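PDB 6WCD: DNA-(apurinic or apyrimidinic site) endonuclease 2 from Xenopus laevis, which cleaves DNA 3' to 5' as an exonuclease and acts as a weak apurinic/apyrimidinic endonuclease in the repair of oxidative and alkylation damage. Local coordinates for residues A[18-23]-A[49-53]; A[39-44]-A[325-329]; A[161-165]-A[210-214]; A[178-184]-A[272-278]. All coordinates share one frame; numbering follows the deposited sequence.

The four contacts sample the two-sheet catalytic domain from its rim to its active site. Contacts 3 and 4 have centres about 12 Å apart and touch: the Tyr-161 hydroxyl probably bonds to the Val-184 carbonyl, and Phe-214 packs on Ile-180 and Leu-276, laying the helix pair against the strand pair. Contact 4 carries the catalytic Asp-183, whose side chain is about 7 Å from the bound magnesium ion. Contacts 1 and 2, with centres about 17 Å apart, lie away from the annotated sites; about 32 Å separates the centres of contacts 1 and 3, on opposite sides of the chain's centre. Contact 2 closes a loop of chain that encloses contacts 3 and 4.

Contact 1 (A[18-23]-A[49-53]); sequences LKETLD and VEGYN. With EDO (1,2-ethanediol), chain E.
Val-49 presses its two methyls into the side of helix 18-23. CG2 crosses the Leu-18 branch about at right angles, 3.5 Å from Leu-18 CD2, while CG1 sits against CA and CB of Lys-19. Next to it, Leu-22 puts CD1 over the centre of one face of the Tyr-52 ring, a CH-pi contact of 4.0 Å from Leu-22 CD1 to the ring centroid. Phe-71 of strand 68-72 touches Leu-18, Leu-22 and Val-49, so this tight half belongs to the apolar layer between helix 18-25 and the six-stranded sheet of the DNase I-like fold. Residues 49-53 reach that sheet through a type II beta turn from Val-49 to Tyr-52, with Gly-51 where a side chain would strike the preceding carbonyl oxygen. The outer half is polar and wetter. Tyr-52 OH donates to the anti lone pair of Asp-23 OD1 at 2.8 Å, and the other oxygen, OD2, takes Lys-19 NZ on its syn side at 2.7 Å. The extended Lys-19 chain crosses Glu-50 obliquely, CE near Glu-50 CB, and bends at its last torsion (chi4 -54°), turning NZ back to Asp-23. One water joins Asp-23 OD1 to Glu-50 O; ethanediol bonds weakly to Lys-19 NZ and Glu-50 OE2. A methionine replacing Lys-19 would probably leave the Asp-23 carboxylate without its charged mate and freer to turn from Tyr-52.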
loop_
_atom_site.group_PDB
_atom_site.type_symbol
_atom_site.label_atom_id
_atom_site.label_comp_id
_atom_site.label_asym_id
_atom_site.label_seq_id
_atom_site.Cartn_x
_atom_site.Cartn_y
_atom_site.Cartn_z
ATOM N N LEU A 18 -15.651 -11.049 1.942
ATOM C CA LEU A 18 -14.909 -9.840 1.667
ATOM C C LEU A 18 -15.823 -8.633 1.438
ATOM O O LEU A 18 -15.464 -7.524 1.883
ATOM C CB LEU A 18 -13.956 -10.075 0.493
ATOM C CG LEU A 18 -13.008 -8.952 0.175
ATOM C CD1 LEU A 18 -12.132 -8.559 1.330
ATOM C CD2 LEU A 18 -12.211 -9.331 -1.072
ATOM N N LYS A 19 -17.015 -8.791 0.850
ATOM C CA LYS A 19 -17.886 -7.642 0.703
ATOM C C LYS A 19 -18.214 -7.022 2.051
ATOM O O LYS A 19 -18.152 -5.799 2.223
ATOM C CB LYS A 19 -19.175 -8.017 -0.027
ATOM C CG LYS A 19 -20.032 -6.781 -0.295
ATOM C CD LYS A 19 -21.178 -7.101 -1.202
ATOM C CE LYS A 19 -21.936 -5.834 -1.575
ATOM N NZ LYS A 19 -22.358 -5.069 -0.379
ATOM N N GLU A 20 -18.563 -7.865 3.032
ATOM C CA GLU A 20 -18.892 -7.372 4.365
ATOM C C GLU A 20 -17.695 -6.622 4.947
ATOM O O GLU A 20 -17.844 -5.517 5.492
ATOM C CB GLU A 20 -19.305 -8.536 5.272
ATOM C CG GLU A 20 -19.471 -8.164 6.721
ATOM C CD GLU A 20 -19.882 -9.338 7.624
ATOM O OE1 GLU A 20 -20.303 -10.401 7.114
ATOM O OE2 GLU A 20 -19.770 -9.191 8.859
ATOM N N THR A 21 -16.491 -7.225 4.863
ATOM C CA THR A 21 -15.299 -6.569 5.391
ATOM C C THR A 21 -15.052 -5.231 4.725
ATOM O O THR A 21 -14.865 -4.220 5.422
ATOM C CB THR A 21 -14.115 -7.513 5.196
ATOM O OG1 THR A 21 -14.360 -8.698 5.971
ATOM C CG2 THR A 21 -12.784 -6.862 5.582
ATOM N N LEU A 22 -15.058 -5.180 3.391
ATOM C CA LEU A 22 -14.751 -3.918 2.726
ATOM C C LEU A 22 -15.797 -2.859 3.044
ATOM O O LEU A 22 -15.452 -1.715 3.357
ATOM C CB LEU A 22 -14.645 -4.095 1.198
ATOM C CG LEU A 22 -13.539 -4.997 0.696
ATOM C CD1 LEU A 22 -13.635 -5.086 -0.833
ATOM C CD2 LEU A 22 -12.191 -4.480 1.116
ATOM N N ASP A 23 -17.088 -3.214 2.974
ATOM C CA ASP A 23 -18.120 -2.222 3.294
ATOM C C ASP A 23 -17.926 -1.659 4.695
ATOM O O ASP A 23 -18.159 -0.467 4.930
ATOM C CB ASP A 23 -19.483 -2.872 3.156
ATOM C CG ASP A 23 -19.895 -3.138 1.686
ATOM O OD1 ASP A 23 -19.188 -2.746 0.741
ATOM O OD2 ASP A 23 -20.974 -3.745 1.469
ATOM N N VAL A 49 -15.602 -8.167 -6.058
ATOM C CA VAL A 49 -16.557 -7.891 -5.008
ATOM C C VAL A 49 -17.589 -6.896 -5.522
ATOM O O VAL A 49 -17.213 -5.841 -6.070
ATOM C CB VAL A 49 -15.827 -7.312 -3.764
ATOM C CG1 VAL A 49 -16.804 -7.054 -2.685
ATOM C CG2 VAL A 49 -14.761 -8.287 -3.279
ATOM N N GLU A 50 -18.843 -7.196 -5.286
ATOM C CA GLU A 50 -19.942 -6.311 -5.693
ATOM C C GLU A 50 -19.737 -4.917 -5.113
ATOM O O GLU A 50 -19.503 -4.765 -3.913
ATOM C CB GLU A 50 -21.275 -6.868 -5.214
ATOM C CG GLU A 50 -22.455 -6.047 -5.691
ATOM C CD GLU A 50 -23.761 -6.491 -5.047
ATOM O OE1 GLU A 50 -23.833 -7.652 -4.593
ATOM O OE2 GLU A 50 -24.702 -5.670 -4.982
ATOM N N GLY A 51 -19.871 -3.893 -5.969
ATOM C CA GLY A 51 -19.670 -2.533 -5.544
ATOM C C GLY A 51 -18.257 -1.989 -5.671
ATOM O O GLY A 51 -18.022 -0.812 -5.352
ATOM N N TYR A 52 -17.302 -2.795 -6.102
ATOM C CA TYR A 52 -15.936 -2.353 -6.227
ATOM C C TYR A 52 -15.359 -2.813 -7.549
ATOM O O TYR A 52 -15.789 -3.831 -8.115
ATOM C CB TYR A 52 -15.022 -2.925 -5.142
ATOM C CG TYR A 52 -15.459 -2.550 -3.735
ATOM C CD1 TYR A 52 -16.432 -3.303 -3.099
ATOM C CD2 TYR A 52 -14.962 -1.429 -3.089
ATOM C CE1 TYR A 52 -16.886 -2.970 -1.807
ATOM C CE2 TYR A 52 -15.430 -1.074 -1.782
ATOM C CZ TYR A 52 -16.382 -1.859 -1.189
ATOM O OH TYR A 52 -16.836 -1.454 0.073
ATOM N N ASN A 53 -14.382 -2.054 -8.047
ATOM C CA ASN A 53 -13.517 -2.499 -9.127
ATOM C C ASN A 53 -12.126 -2.618 -8.541
ATOM O O ASN A 53 -11.677 -1.724 -7.804
ATOM C CB ASN A 53 -13.562 -1.596 -10.368
ATOM C CG ASN A 53 -13.353 -0.114 -10.117
ATOM O OD1 ASN A 53 -12.263 0.435 -10.399
ATOM N ND2 ASN A 53 -14.372 0.560 -9.625
HETATM C C1 EDO E . -23.375 -2.329 -2.907
HETATM O O1 EDO E . -24.089 -3.508 -2.511
HETATM C C2 EDO E . -23.211 -2.327 -4.424
HETATM O O2 EDO E . -22.910 -0.997 -4.872
HETATM O O HOH W 1 -20.338 -3.178 -1.760
HETATM O O HOH W 2 -16.164 0.636 2.042
#

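Contact 2 (A[39-44]-A[325-329]); sequences RDLLDE and LPEFA
The Arg-39 guanidinium has Leu-325 CD2 over one face, 3.8 Å from Arg-39 CZ, and the Glu-327 carboxylate at its edge, the two charged planes only 5° apart. The grip is side-on and bidentate: Arg-39 NE donates to Glu-327 OE1 at 3.0 Å and Arg-39 NH2 to Glu-327 OE2 at 2.9 Å, each to a syn lone pair. Both bonds are nearly straight and lie close to the guanidinium plane. The Phe-328 ring, by contrast, is covered on both faces. Glu-44 CB lies over one face in a CH-pi contact, 3.9 Å from CB to the ring centroid, and CG of neighbouring Glu-327 covers the opposite face; Leu-42 O lies at the edge, 3.8 Å from Phe-328 CE1.

The contact ties the loop that follows strand 29-33 to residues 325-329, near the end of the modelled chain, and so clips this late part of the chain onto the surface of the catalytic domain. Each side contains a short 3-10 segment, 39-41 and 326-327. Asp-43 stands at the N-cap position of helix 44-47; its OD2 hydrogen-bonds to Ser-46 OG and its OD1 forms a salt bridge with Arg-12.

Glu-327 reaches Arg-39 by an uncommon route: CG stands between the backbone N and the carbonyl carbon (chi1 57°), and the chain then bends at chi2. Leu-42 CD2 packs on the bent stem, 3.9 Å from Glu-327 CB. A water completes the polar cluster, donating to Glu-327 OE1 and to Arg-39 O, each at 2.7 Å.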
loop_
_atom_site.group_PDB
_atom_site.type_symbol
_atom_site.label_atom_id
_atom_site.label_comp_id
_atom_site.label_asym_id
_atom_site.label_seq_id
_atom_site.Cartn_x
_atom_site.Cartn_y
_atom_site.Cartn_z
ATOM N N ARG A 39 -2.736 -16.280 -8.886
ATOM C CA ARG A 39 -3.698 -16.494 -9.963
ATOM C C ARG A 39 -4.083 -17.956 -10.099
ATOM O O ARG A 39 -5.191 -18.264 -10.586
ATOM C CB ARG A 39 -3.157 -16.005 -11.298
ATOM C CG ARG A 39 -3.568 -14.555 -11.534
ATOM C CD ARG A 39 -3.246 -14.115 -12.934
ATOM N NE ARG A 39 -4.201 -14.534 -13.956
ATOM C CZ ARG A 39 -3.997 -14.285 -15.246
ATOM N NH1 ARG A 39 -2.879 -13.661 -15.596
ATOM N NH2 ARG A 39 -4.872 -14.625 -16.160
ATOM N N ASP A 40 -3.188 -18.891 -9.742
ATOM C CA ASP A 40 -3.476 -20.310 -9.824
ATOM C C ASP A 40 -4.660 -20.736 -8.964
ATOM O O ASP A 40 -5.275 -21.766 -9.267
ATOM C CB ASP A 40 -2.217 -21.105 -9.429
ATOM C CG ASP A 40 -1.750 -20.836 -7.999
ATOM O OD1 ASP A 40 -1.596 -19.675 -7.614
ATOM O OD2 ASP A 40 -1.492 -21.796 -7.247
ATOM N N LEU A 41 -5.002 -19.939 -7.934
ATOM C CA LEU A 41 -6.065 -20.333 -7.013
ATOM C C LEU A 41 -7.471 -20.100 -7.578
ATOM O O LEU A 41 -8.416 -20.680 -7.034
ATOM C CB LEU A 41 -5.981 -19.534 -5.722
ATOM C CG LEU A 41 -4.623 -19.636 -5.002
ATOM C CD1 LEU A 41 -4.696 -18.708 -3.774
ATOM C CD2 LEU A 41 -4.343 -21.021 -4.617
ATOM N N LEU A 42 -7.613 -19.324 -8.649
ATOM C CA LEU A 42 -8.941 -19.029 -9.247
ATOM C C LEU A 42 -9.939 -18.486 -8.214
ATOM O O LEU A 42 -11.143 -18.798 -8.267
ATOM C CB LEU A 42 -9.516 -20.244 -9.943
ATOM C CG LEU A 42 -8.638 -20.997 -10.952
ATOM C CD1 LEU A 42 -9.251 -22.301 -11.435
ATOM C CD2 LEU A 42 -8.340 -20.067 -12.107
ATOM N N ASP A 43 -9.452 -17.640 -7.325
ATOM C CA ASP A 43 -10.239 -17.167 -6.170
ATOM C C ASP A 43 -11.053 -15.943 -6.543
ATOM O O ASP A 43 -10.793 -14.818 -6.120
ATOM C CB ASP A 43 -9.338 -16.912 -4.968
ATOM C CG ASP A 43 -10.130 -16.812 -3.692
ATOM O OD1 ASP A 43 -11.384 -16.895 -3.815
ATOM O OD2 ASP A 43 -9.512 -16.615 -2.603
ATOM N N GLU A 44 -12.103 -16.204 -7.318
ATOM C CA GLU A 44 -12.973 -15.137 -7.788
ATOM C C GLU A 44 -13.613 -14.401 -6.634
ATOM O O GLU A 44 -13.691 -13.160 -6.689
ATOM C CB GLU A 44 -14.020 -15.725 -8.727
ATOM C CG GLU A 44 -14.796 -14.643 -9.447
ATOM C CD GLU A 44 -15.947 -15.227 -10.257
ATOM O OE1 GLU A 44 -16.689 -16.065 -9.707
ATOM O OE2 GLU A 44 -16.100 -14.854 -11.438
ATOM N N LEU A 325 -9.971 -10.561 -16.162
ATOM C CA LEU A 325 -9.207 -11.790 -16.156
ATOM C C LEU A 325 -9.982 -12.892 -16.865
ATOM O O LEU A 325 -11.162 -13.123 -16.548
ATOM C CB LEU A 325 -8.869 -12.188 -14.708
ATOM C CG LEU A 325 -7.853 -11.304 -14.027
ATOM C CD1 LEU A 325 -7.813 -11.613 -12.527
ATOM C CD2 LEU A 325 -6.464 -11.460 -14.632
ATOM N N PRO A 326 -9.357 -13.614 -17.806
ATOM C CA PRO A 326 -10.106 -14.603 -18.595
ATOM C C PRO A 326 -10.729 -15.709 -17.753
ATOM O O PRO A 326 -11.801 -16.214 -18.105
ATOM C CB PRO A 326 -9.043 -15.182 -19.543
ATOM C CG PRO A 326 -7.929 -14.212 -19.566
ATOM C CD PRO A 326 -7.970 -13.419 -18.248
ATOM N N GLU A 327 -10.089 -16.085 -16.648
ATOM C CA GLU A 327 -10.644 -17.140 -15.806
ATOM C C GLU A 327 -11.957 -16.746 -15.163
ATOM O O GLU A 327 -12.717 -17.629 -14.752
ATOM C CB GLU A 327 -9.632 -17.533 -14.744
ATOM C CG GLU A 327 -9.132 -16.413 -13.822
ATOM C CD GLU A 327 -7.777 -15.797 -14.253
ATOM O OE1 GLU A 327 -6.972 -15.441 -13.358
ATOM O OE2 GLU A 327 -7.553 -15.637 -15.477
ATOM N N PHE A 328 -12.260 -15.446 -15.078
ATOM C CA PHE A 328 -13.473 -14.980 -14.421
ATOM C C PHE A 328 -14.523 -14.485 -15.428
ATOM O O PHE A 328 -15.429 -13.736 -15.061
ATOM C CB PHE A 328 -13.132 -13.876 -13.408
ATOM C CG PHE A 328 -12.163 -14.295 -12.317
ATOM C CD1 PHE A 328 -12.126 -15.620 -11.898
ATOM C CD2 PHE A 328 -11.290 -13.390 -11.738
ATOM C CE1 PHE A 328 -11.249 -16.001 -10.909
ATOM C CE2 PHE A 328 -10.392 -13.788 -10.708
ATOM C CZ PHE A 328 -10.390 -15.124 -10.332
ATOM N N ALA A 329 -14.423 -14.893 -16.694
ATOM C CA ALA A 329 -15.308 -14.323 -17.721
ATOM C C ALA A 329 -16.780 -14.704 -17.537
ATOM O O ALA A 329 -17.663 -13.983 -18.035
ATOM C CB ALA A 329 -14.838 -14.754 -19.108
HETATM O O HOH W 3 -7.158 -16.401 -10.809
#

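Contact 3 (A[161-165]-A[210-214]); sequences YHLLQ and WLNQF
With chi1 at 173°, Trp-210 swings its indole toward helix 161-165, while Tyr-161, its CG opposite the carbonyl carbon (chi1 -75°), lays its ring over the indole. The helices they belong to, 152-173 and 206-214, run nearly parallel here, their local axes 11.5 Å apart, and both pack on the strand 177-181 side of the central beta sandwich of this nuclease fold. Tyr-161 and the six-membered ring of Trp-210 form an offset stack with centroids 4.3 Å apart, and Tyr-161 CB rides over the five-membered ring in a CH-pi contact. On the other indole face lies CB of Phe-214, whose CD1 is 3.6 Å from Gln-165 CG. Besides Val-184 O, Tyr-161 OH bonds to Thr-186 OG1; its side chain lies about 5 Å from that of Asn-185, probably the transition-state stabilizer. With a leucine in place of Trp-210, the Tyr-161 ring loses its stack, which would probably open a gap between the helices and leave Gln-165 OE1 one donor fewer. The amides of Gln-165 and Gln-213 pair reciprocally, planes 39° apart: Gln-213 NE2 donates to Gln-165 OE1 at 2.9 Å, and Gln-165 NE2 returns a bond to Gln-213 OE1. Gln-165 OE1 also takes a weak, bent bond from Trp-210 NE1, at 3.0 Å.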
loop_
_atom_site.group_PDB
_atom_site.type_symbol
_atom_site.label_atom_id
_atom_site.label_comp_id
_atom_site.label_asym_id
_atom_site.label_seq_id
_atom_site.Cartn_x
_atom_site.Cartn_y
_atom_site.Cartn_z
ATOM N N TYR A 161 13.150 -0.832 -1.245
ATOM C CA TYR A 161 12.981 0.527 -0.779
ATOM C C TYR A 161 13.563 1.541 -1.762
ATOM O O TYR A 161 12.925 2.567 -2.026
ATOM C CB TYR A 161 13.676 0.694 0.550
ATOM C CG TYR A 161 13.011 0.099 1.770
ATOM C CD1 TYR A 161 11.664 -0.118 1.845
ATOM C CD2 TYR A 161 13.766 -0.132 2.905
ATOM C CE1 TYR A 161 11.083 -0.604 3.033
ATOM C CE2 TYR A 161 13.182 -0.604 4.098
ATOM C CZ TYR A 161 11.833 -0.818 4.136
ATOM O OH TYR A 161 11.269 -1.266 5.365
ATOM N N HIS A 162 14.741 1.245 -2.318
ATOM C CA HIS A 162 15.343 2.202 -3.244
ATOM C C HIS A 162 14.521 2.290 -4.520
ATOM O O HIS A 162 14.286 3.393 -5.038
ATOM C CB HIS A 162 16.777 1.762 -3.538
ATOM C CG HIS A 162 17.549 2.708 -4.395
ATOM N ND1 HIS A 162 17.678 4.047 -4.104
ATOM C CD2 HIS A 162 18.289 2.492 -5.510
ATOM C CE1 HIS A 162 18.433 4.625 -5.025
ATOM N NE2 HIS A 162 18.815 3.704 -5.890
ATOM N N LEU A 163 14.015 1.171 -4.999
ATOM C CA LEU A 163 13.132 1.219 -6.172
ATOM C C LEU A 163 11.832 1.977 -5.889
ATOM O O LEU A 163 11.342 2.743 -6.743
ATOM C CB LEU A 163 12.830 -0.210 -6.647
ATOM C CG LEU A 163 11.948 -0.369 -7.905
ATOM C CD1 LEU A 163 12.685 0.263 -9.053
ATOM C CD2 LEU A 163 11.697 -1.870 -8.140
ATOM N N LEU A 164 11.222 1.743 -4.746
ATOM C CA LEU A 164 10.012 2.457 -4.354
ATOM C C LEU A 164 10.245 3.951 -4.321
ATOM O O LEU A 164 9.442 4.713 -4.872
ATOM C CB LEU A 164 9.569 1.942 -2.990
ATOM C CG LEU A 164 8.433 2.716 -2.316
ATOM C CD1 LEU A 164 7.166 2.687 -3.164
ATOM C CD2 LEU A 164 8.183 2.070 -0.949
ATOM N N GLN A 165 11.345 4.397 -3.710
ATOM C CA GLN A 165 11.656 5.826 -3.701
ATOM C C GLN A 165 11.823 6.361 -5.104
ATOM O O GLN A 165 11.295 7.450 -5.447
ATOM C CB GLN A 165 12.893 6.088 -2.844
ATOM C CG GLN A 165 13.301 7.514 -2.830
ATOM C CD GLN A 165 14.309 7.817 -1.780
ATOM O OE1 GLN A 165 14.933 6.925 -1.215
ATOM N NE2 GLN A 165 14.526 9.117 -1.538
ATOM N N TRP A 210 16.847 4.722 5.622
ATOM C CA TRP A 210 16.113 4.985 4.384
ATOM C C TRP A 210 14.883 5.826 4.654
ATOM O O TRP A 210 14.641 6.844 3.980
ATOM C CB TRP A 210 15.739 3.655 3.696
ATOM C CG TRP A 210 14.856 3.939 2.529
ATOM C CD1 TRP A 210 15.256 4.444 1.340
ATOM C CD2 TRP A 210 13.464 3.847 2.500
ATOM N NE1 TRP A 210 14.171 4.638 0.532
ATOM C CE2 TRP A 210 13.036 4.311 1.227
ATOM C CE3 TRP A 210 12.489 3.407 3.399
ATOM C CZ2 TRP A 210 11.700 4.319 0.860
ATOM C CZ3 TRP A 210 11.176 3.423 3.026
ATOM C CH2 TRP A 210 10.788 3.890 1.762
ATOM N N LEU A 211 14.093 5.436 5.650
ATOM C CA LEU A 211 12.880 6.172 5.975
ATOM C C LEU A 211 13.196 7.597 6.393
ATOM O O LEU A 211 12.466 8.538 6.015
ATOM C CB LEU A 211 12.144 5.480 7.116
ATOM C CG LEU A 211 10.821 4.789 6.908
ATOM C CD1 LEU A 211 10.172 4.581 8.254
ATOM C CD2 LEU A 211 9.899 5.519 5.951
ATOM N N ASN A 212 14.247 7.790 7.220
ATOM C CA ASN A 212 14.602 9.106 7.693
ATOM C C ASN A 212 14.839 10.068 6.542
ATOM O O ASN A 212 14.514 11.254 6.654
ATOM C CB ASN A 212 15.851 9.062 8.569
ATOM C CG ASN A 212 15.631 8.440 9.950
ATOM O OD1 ASN A 212 14.541 8.448 10.484
ATOM N ND2 ASN A 212 16.725 7.940 10.556
ATOM N N GLN A 213 15.493 9.616 5.461
ATOM C CA GLN A 213 15.736 10.525 4.347
ATOM C C GLN A 213 14.580 10.579 3.368
ATOM O O GLN A 213 14.465 11.573 2.628
ATOM C CB GLN A 213 17.046 10.173 3.617
ATOM C CG GLN A 213 17.117 8.783 3.071
ATOM C CD GLN A 213 16.461 8.653 1.709
ATOM O OE1 GLN A 213 16.645 9.491 0.814
ATOM N NE2 GLN A 213 15.724 7.596 1.541
ATOM N N PHE A 214 13.699 9.580 3.369
ATOM C CA PHE A 214 12.564 9.584 2.461
ATOM C C PHE A 214 11.469 10.521 2.970
ATOM O O PHE A 214 10.772 11.191 2.169
ATOM C CB PHE A 214 12.023 8.145 2.317
ATOM C CG PHE A 214 10.944 8.006 1.315
ATOM C CD1 PHE A 214 11.170 8.302 -0.022
ATOM C CD2 PHE A 214 9.717 7.558 1.692
ATOM C CE1 PHE A 214 10.189 8.191 -0.953
ATOM C CE2 PHE A 214 8.709 7.428 0.745
ATOM C CZ PHE A 214 8.968 7.736 -0.565
#

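Contact 4 (A[178-184]-A[272-278]); sequences VIILGDV and IDYILGN
Strands 178-181 and 273-278 run antiparallel, their axes at 162°, with Ile-180/Leu-276 a hydrogen-bonded pair and Ile-179/Gly-277 and Leu-181/Ile-275 non-hydrogen-bonded ones, and the pairing continues past the corner at Gly-182, itself hydrogen-bonded to Tyr-274, to the non-hydrogen-bonded Asp-183/Asp-273. At one end Asn-278, with CG in the cramped place between N and the carbonyl carbon (chi1 57°), turns OD1 back to accept from Val-178 N at 2.8 Å, the donor standing above the carbonyl plane.

One face carries Ile-179 and Ile-275, side by side with their CG2 methyls 4.0 Å apart, then Leu-181 and the two aspartates. On the face of Ile-180, Leu-276 and Tyr-274, the Tyr-274 ring receives Val-184 CG2 from the loop beyond the strand, 3.6 Å from Tyr-274 CD2, and the Tyr-274 hydroxyl bonds to Thr-186 O. Asp-183 OD1 and Asp-273 OD1 come within 4.3 Å. Asn-7 holds Asp-183 OD2, and Thr-255 holds Asp-273 OD2. Strand 133-142 flanks 178-181 on its far side. The pair belongs to the beta sandwich of the DNase I-like fold and ends at the active site, with Asp-183, the catalytic proton donor/acceptor, next to Asp-273, which is hydrogen-bonded to His-300 and probably matters for catalysis as in relatives.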
loop_
_atom_site.group_PDB
_atom_site.type_symbol
_atom_site.label_atom_id
_atom_site.label_comp_id
_atom_site.label_asym_id
_atom_site.label_seq_id
_atom_site.Cartn_x
_atom_site.Cartn_y
_atom_site.Cartn_z
ATOM N N VAL A 178 0.993 12.113 -4.843
ATOM C CA VAL A 178 1.329 10.706 -4.624
ATOM C C VAL A 178 1.062 10.316 -3.177
ATOM O O VAL A 178 1.502 10.994 -2.245
ATOM C CB VAL A 178 2.792 10.364 -4.993
ATOM C CG1 VAL A 178 3.136 8.894 -4.674
ATOM C CG2 VAL A 178 3.062 10.677 -6.446
ATOM N N ILE A 179 0.354 9.199 -2.993
ATOM C CA ILE A 179 0.241 8.540 -1.697
ATOM C C ILE A 179 0.941 7.201 -1.794
ATOM O O ILE A 179 0.749 6.474 -2.770
ATOM C CB ILE A 179 -1.222 8.346 -1.285
ATOM C CG1 ILE A 179 -1.822 9.630 -0.828
ATOM C CG2 ILE A 179 -1.327 7.272 -0.190
ATOM C CD1 ILE A 179 -3.367 9.551 -0.624
ATOM N N ILE A 180 1.780 6.898 -0.823
ATOM C CA ILE A 180 2.386 5.574 -0.650
ATOM C C ILE A 180 1.764 5.018 0.607
ATOM O O ILE A 180 1.891 5.628 1.681
ATOM C CB ILE A 180 3.897 5.607 -0.521
ATOM C CG1 ILE A 180 4.556 6.247 -1.728
ATOM C CG2 ILE A 180 4.403 4.138 -0.350
ATOM C CD1 ILE A 180 5.969 6.637 -1.488
ATOM N N LEU A 181 1.093 3.880 0.521
ATOM C CA LEU A 181 0.539 3.286 1.712
ATOM C C LEU A 181 0.779 1.814 1.770
ATOM O O LEU A 181 0.997 1.155 0.741
ATOM C CB LEU A 181 -0.920 3.611 1.825
ATOM C CG LEU A 181 -1.887 2.979 0.850
ATOM C CD1 LEU A 181 -3.239 3.649 1.044
ATOM C CD2 LEU A 181 -1.569 3.138 -0.550
ATOM N N GLY A 182 0.819 1.304 2.969
ATOM C CA GLY A 182 0.924 -0.123 3.131
ATOM C C GLY A 182 1.884 -0.463 4.218
ATOM O O GLY A 182 2.113 0.315 5.141
ATOM N N ASP A 183 2.389 -1.693 4.157
ATOM C CA ASP A 183 3.197 -2.314 5.185
ATOM C C ASP A 183 4.631 -2.079 4.781
ATOM O O ASP A 183 5.165 -2.740 3.872
ATOM C CB ASP A 183 2.896 -3.792 5.331
ATOM C CG ASP A 183 3.736 -4.482 6.380
ATOM O OD1 ASP A 183 4.707 -3.866 6.953
ATOM O OD2 ASP A 183 3.446 -5.684 6.663
ATOM N N VAL A 184 5.209 -1.045 5.370
ATOM C CA VAL A 184 6.614 -0.710 5.093
ATOM C C VAL A 184 7.575 -1.599 5.847
ATOM O O VAL A 184 8.766 -1.709 5.478
ATOM C CB VAL A 184 6.768 0.797 5.399
ATOM C CG1 VAL A 184 8.196 1.244 5.331
ATOM C CG2 VAL A 184 5.928 1.613 4.443
ATOM N N ILE A 272 3.976 -0.122 11.762
ATOM C CA ILE A 272 4.721 -0.392 10.527
ATOM C C ILE A 272 3.839 -0.196 9.294
ATOM O O ILE A 272 4.310 -0.461 8.158
ATOM C CB ILE A 272 5.380 -1.788 10.522
ATOM C CG1 ILE A 272 4.333 -2.895 10.737
ATOM C CG2 ILE A 272 6.544 -1.828 11.528
ATOM C CD1 ILE A 272 4.895 -4.284 10.489
ATOM N N ASP A 273 2.619 0.250 9.476
ATOM C CA ASP A 273 1.677 0.553 8.402
ATOM C C ASP A 273 1.451 2.055 8.345
ATOM O O ASP A 273 1.146 2.704 9.355
ATOM C CB ASP A 273 0.403 -0.194 8.699
ATOM C CG ASP A 273 0.628 -1.707 8.720
ATOM O OD1 ASP A 273 0.792 -2.313 7.595
ATOM O OD2 ASP A 273 0.691 -2.334 9.811
ATOM N N TYR A 274 1.590 2.603 7.152
ATOM C CA TYR A 274 1.649 4.015 6.920
ATOM C C TYR A 274 0.752 4.443 5.792
ATOM O O TYR A 274 0.457 3.693 4.862
ATOM C CB TYR A 274 3.077 4.443 6.531
ATOM C CG TYR A 274 4.155 4.171 7.520
ATOM C CD1 TYR A 274 4.656 5.179 8.293
ATOM C CD2 TYR A 274 4.765 2.945 7.598
ATOM C CE1 TYR A 274 5.710 4.986 9.155
ATOM C CE2 TYR A 274 5.781 2.726 8.484
ATOM C CZ TYR A 274 6.275 3.741 9.234
ATOM O OH TYR A 274 7.339 3.589 10.097
ATOM N N ILE A 275 0.343 5.736 5.862
ATOM C CA ILE A 275 -0.205 6.469 4.720
ATOM C C ILE A 275 0.692 7.674 4.530
ATOM O O ILE A 275 0.658 8.642 5.306
ATOM C CB ILE A 275 -1.685 6.857 4.904
ATOM C CG1 ILE A 275 -2.501 5.586 5.077
ATOM C CG2 ILE A 275 -2.129 7.710 3.729
ATOM C CD1 ILE A 275 -3.968 5.822 5.440
ATOM N N LEU A 276 1.567 7.612 3.535
ATOM C CA LEU A 276 2.518 8.680 3.247
ATOM C C LEU A 276 1.981 9.490 2.089
ATOM O O LEU A 276 1.378 8.950 1.166
ATOM C CB LEU A 276 3.893 8.084 2.877
ATOM C CG LEU A 276 4.456 7.049 3.836
ATOM C CD1 LEU A 276 5.752 6.556 3.189
ATOM C CD2 LEU A 276 4.631 7.592 5.218
ATOM N N GLY A 277 2.109 10.802 2.151
ATOM C CA GLY A 277 1.666 11.634 1.041
ATOM C C GLY A 277 2.696 12.704 0.776
ATOM O O GLY A 277 3.441 13.105 1.663
ATOM N N ASN A 278 2.707 13.215 -0.446
ATOM C CA ASN A 278 3.613 14.328 -0.670
ATOM C C ASN A 278 3.197 15.529 0.192
ATOM O O ASN A 278 2.012 15.689 0.545
ATOM C CB ASN A 278 3.679 14.699 -2.148
ATOM C CG ASN A 278 2.322 15.036 -2.728
ATOM O OD1 ASN A 278 1.499 14.139 -2.931
ATOM N ND2 ASN A 278 2.125 16.303 -3.073
#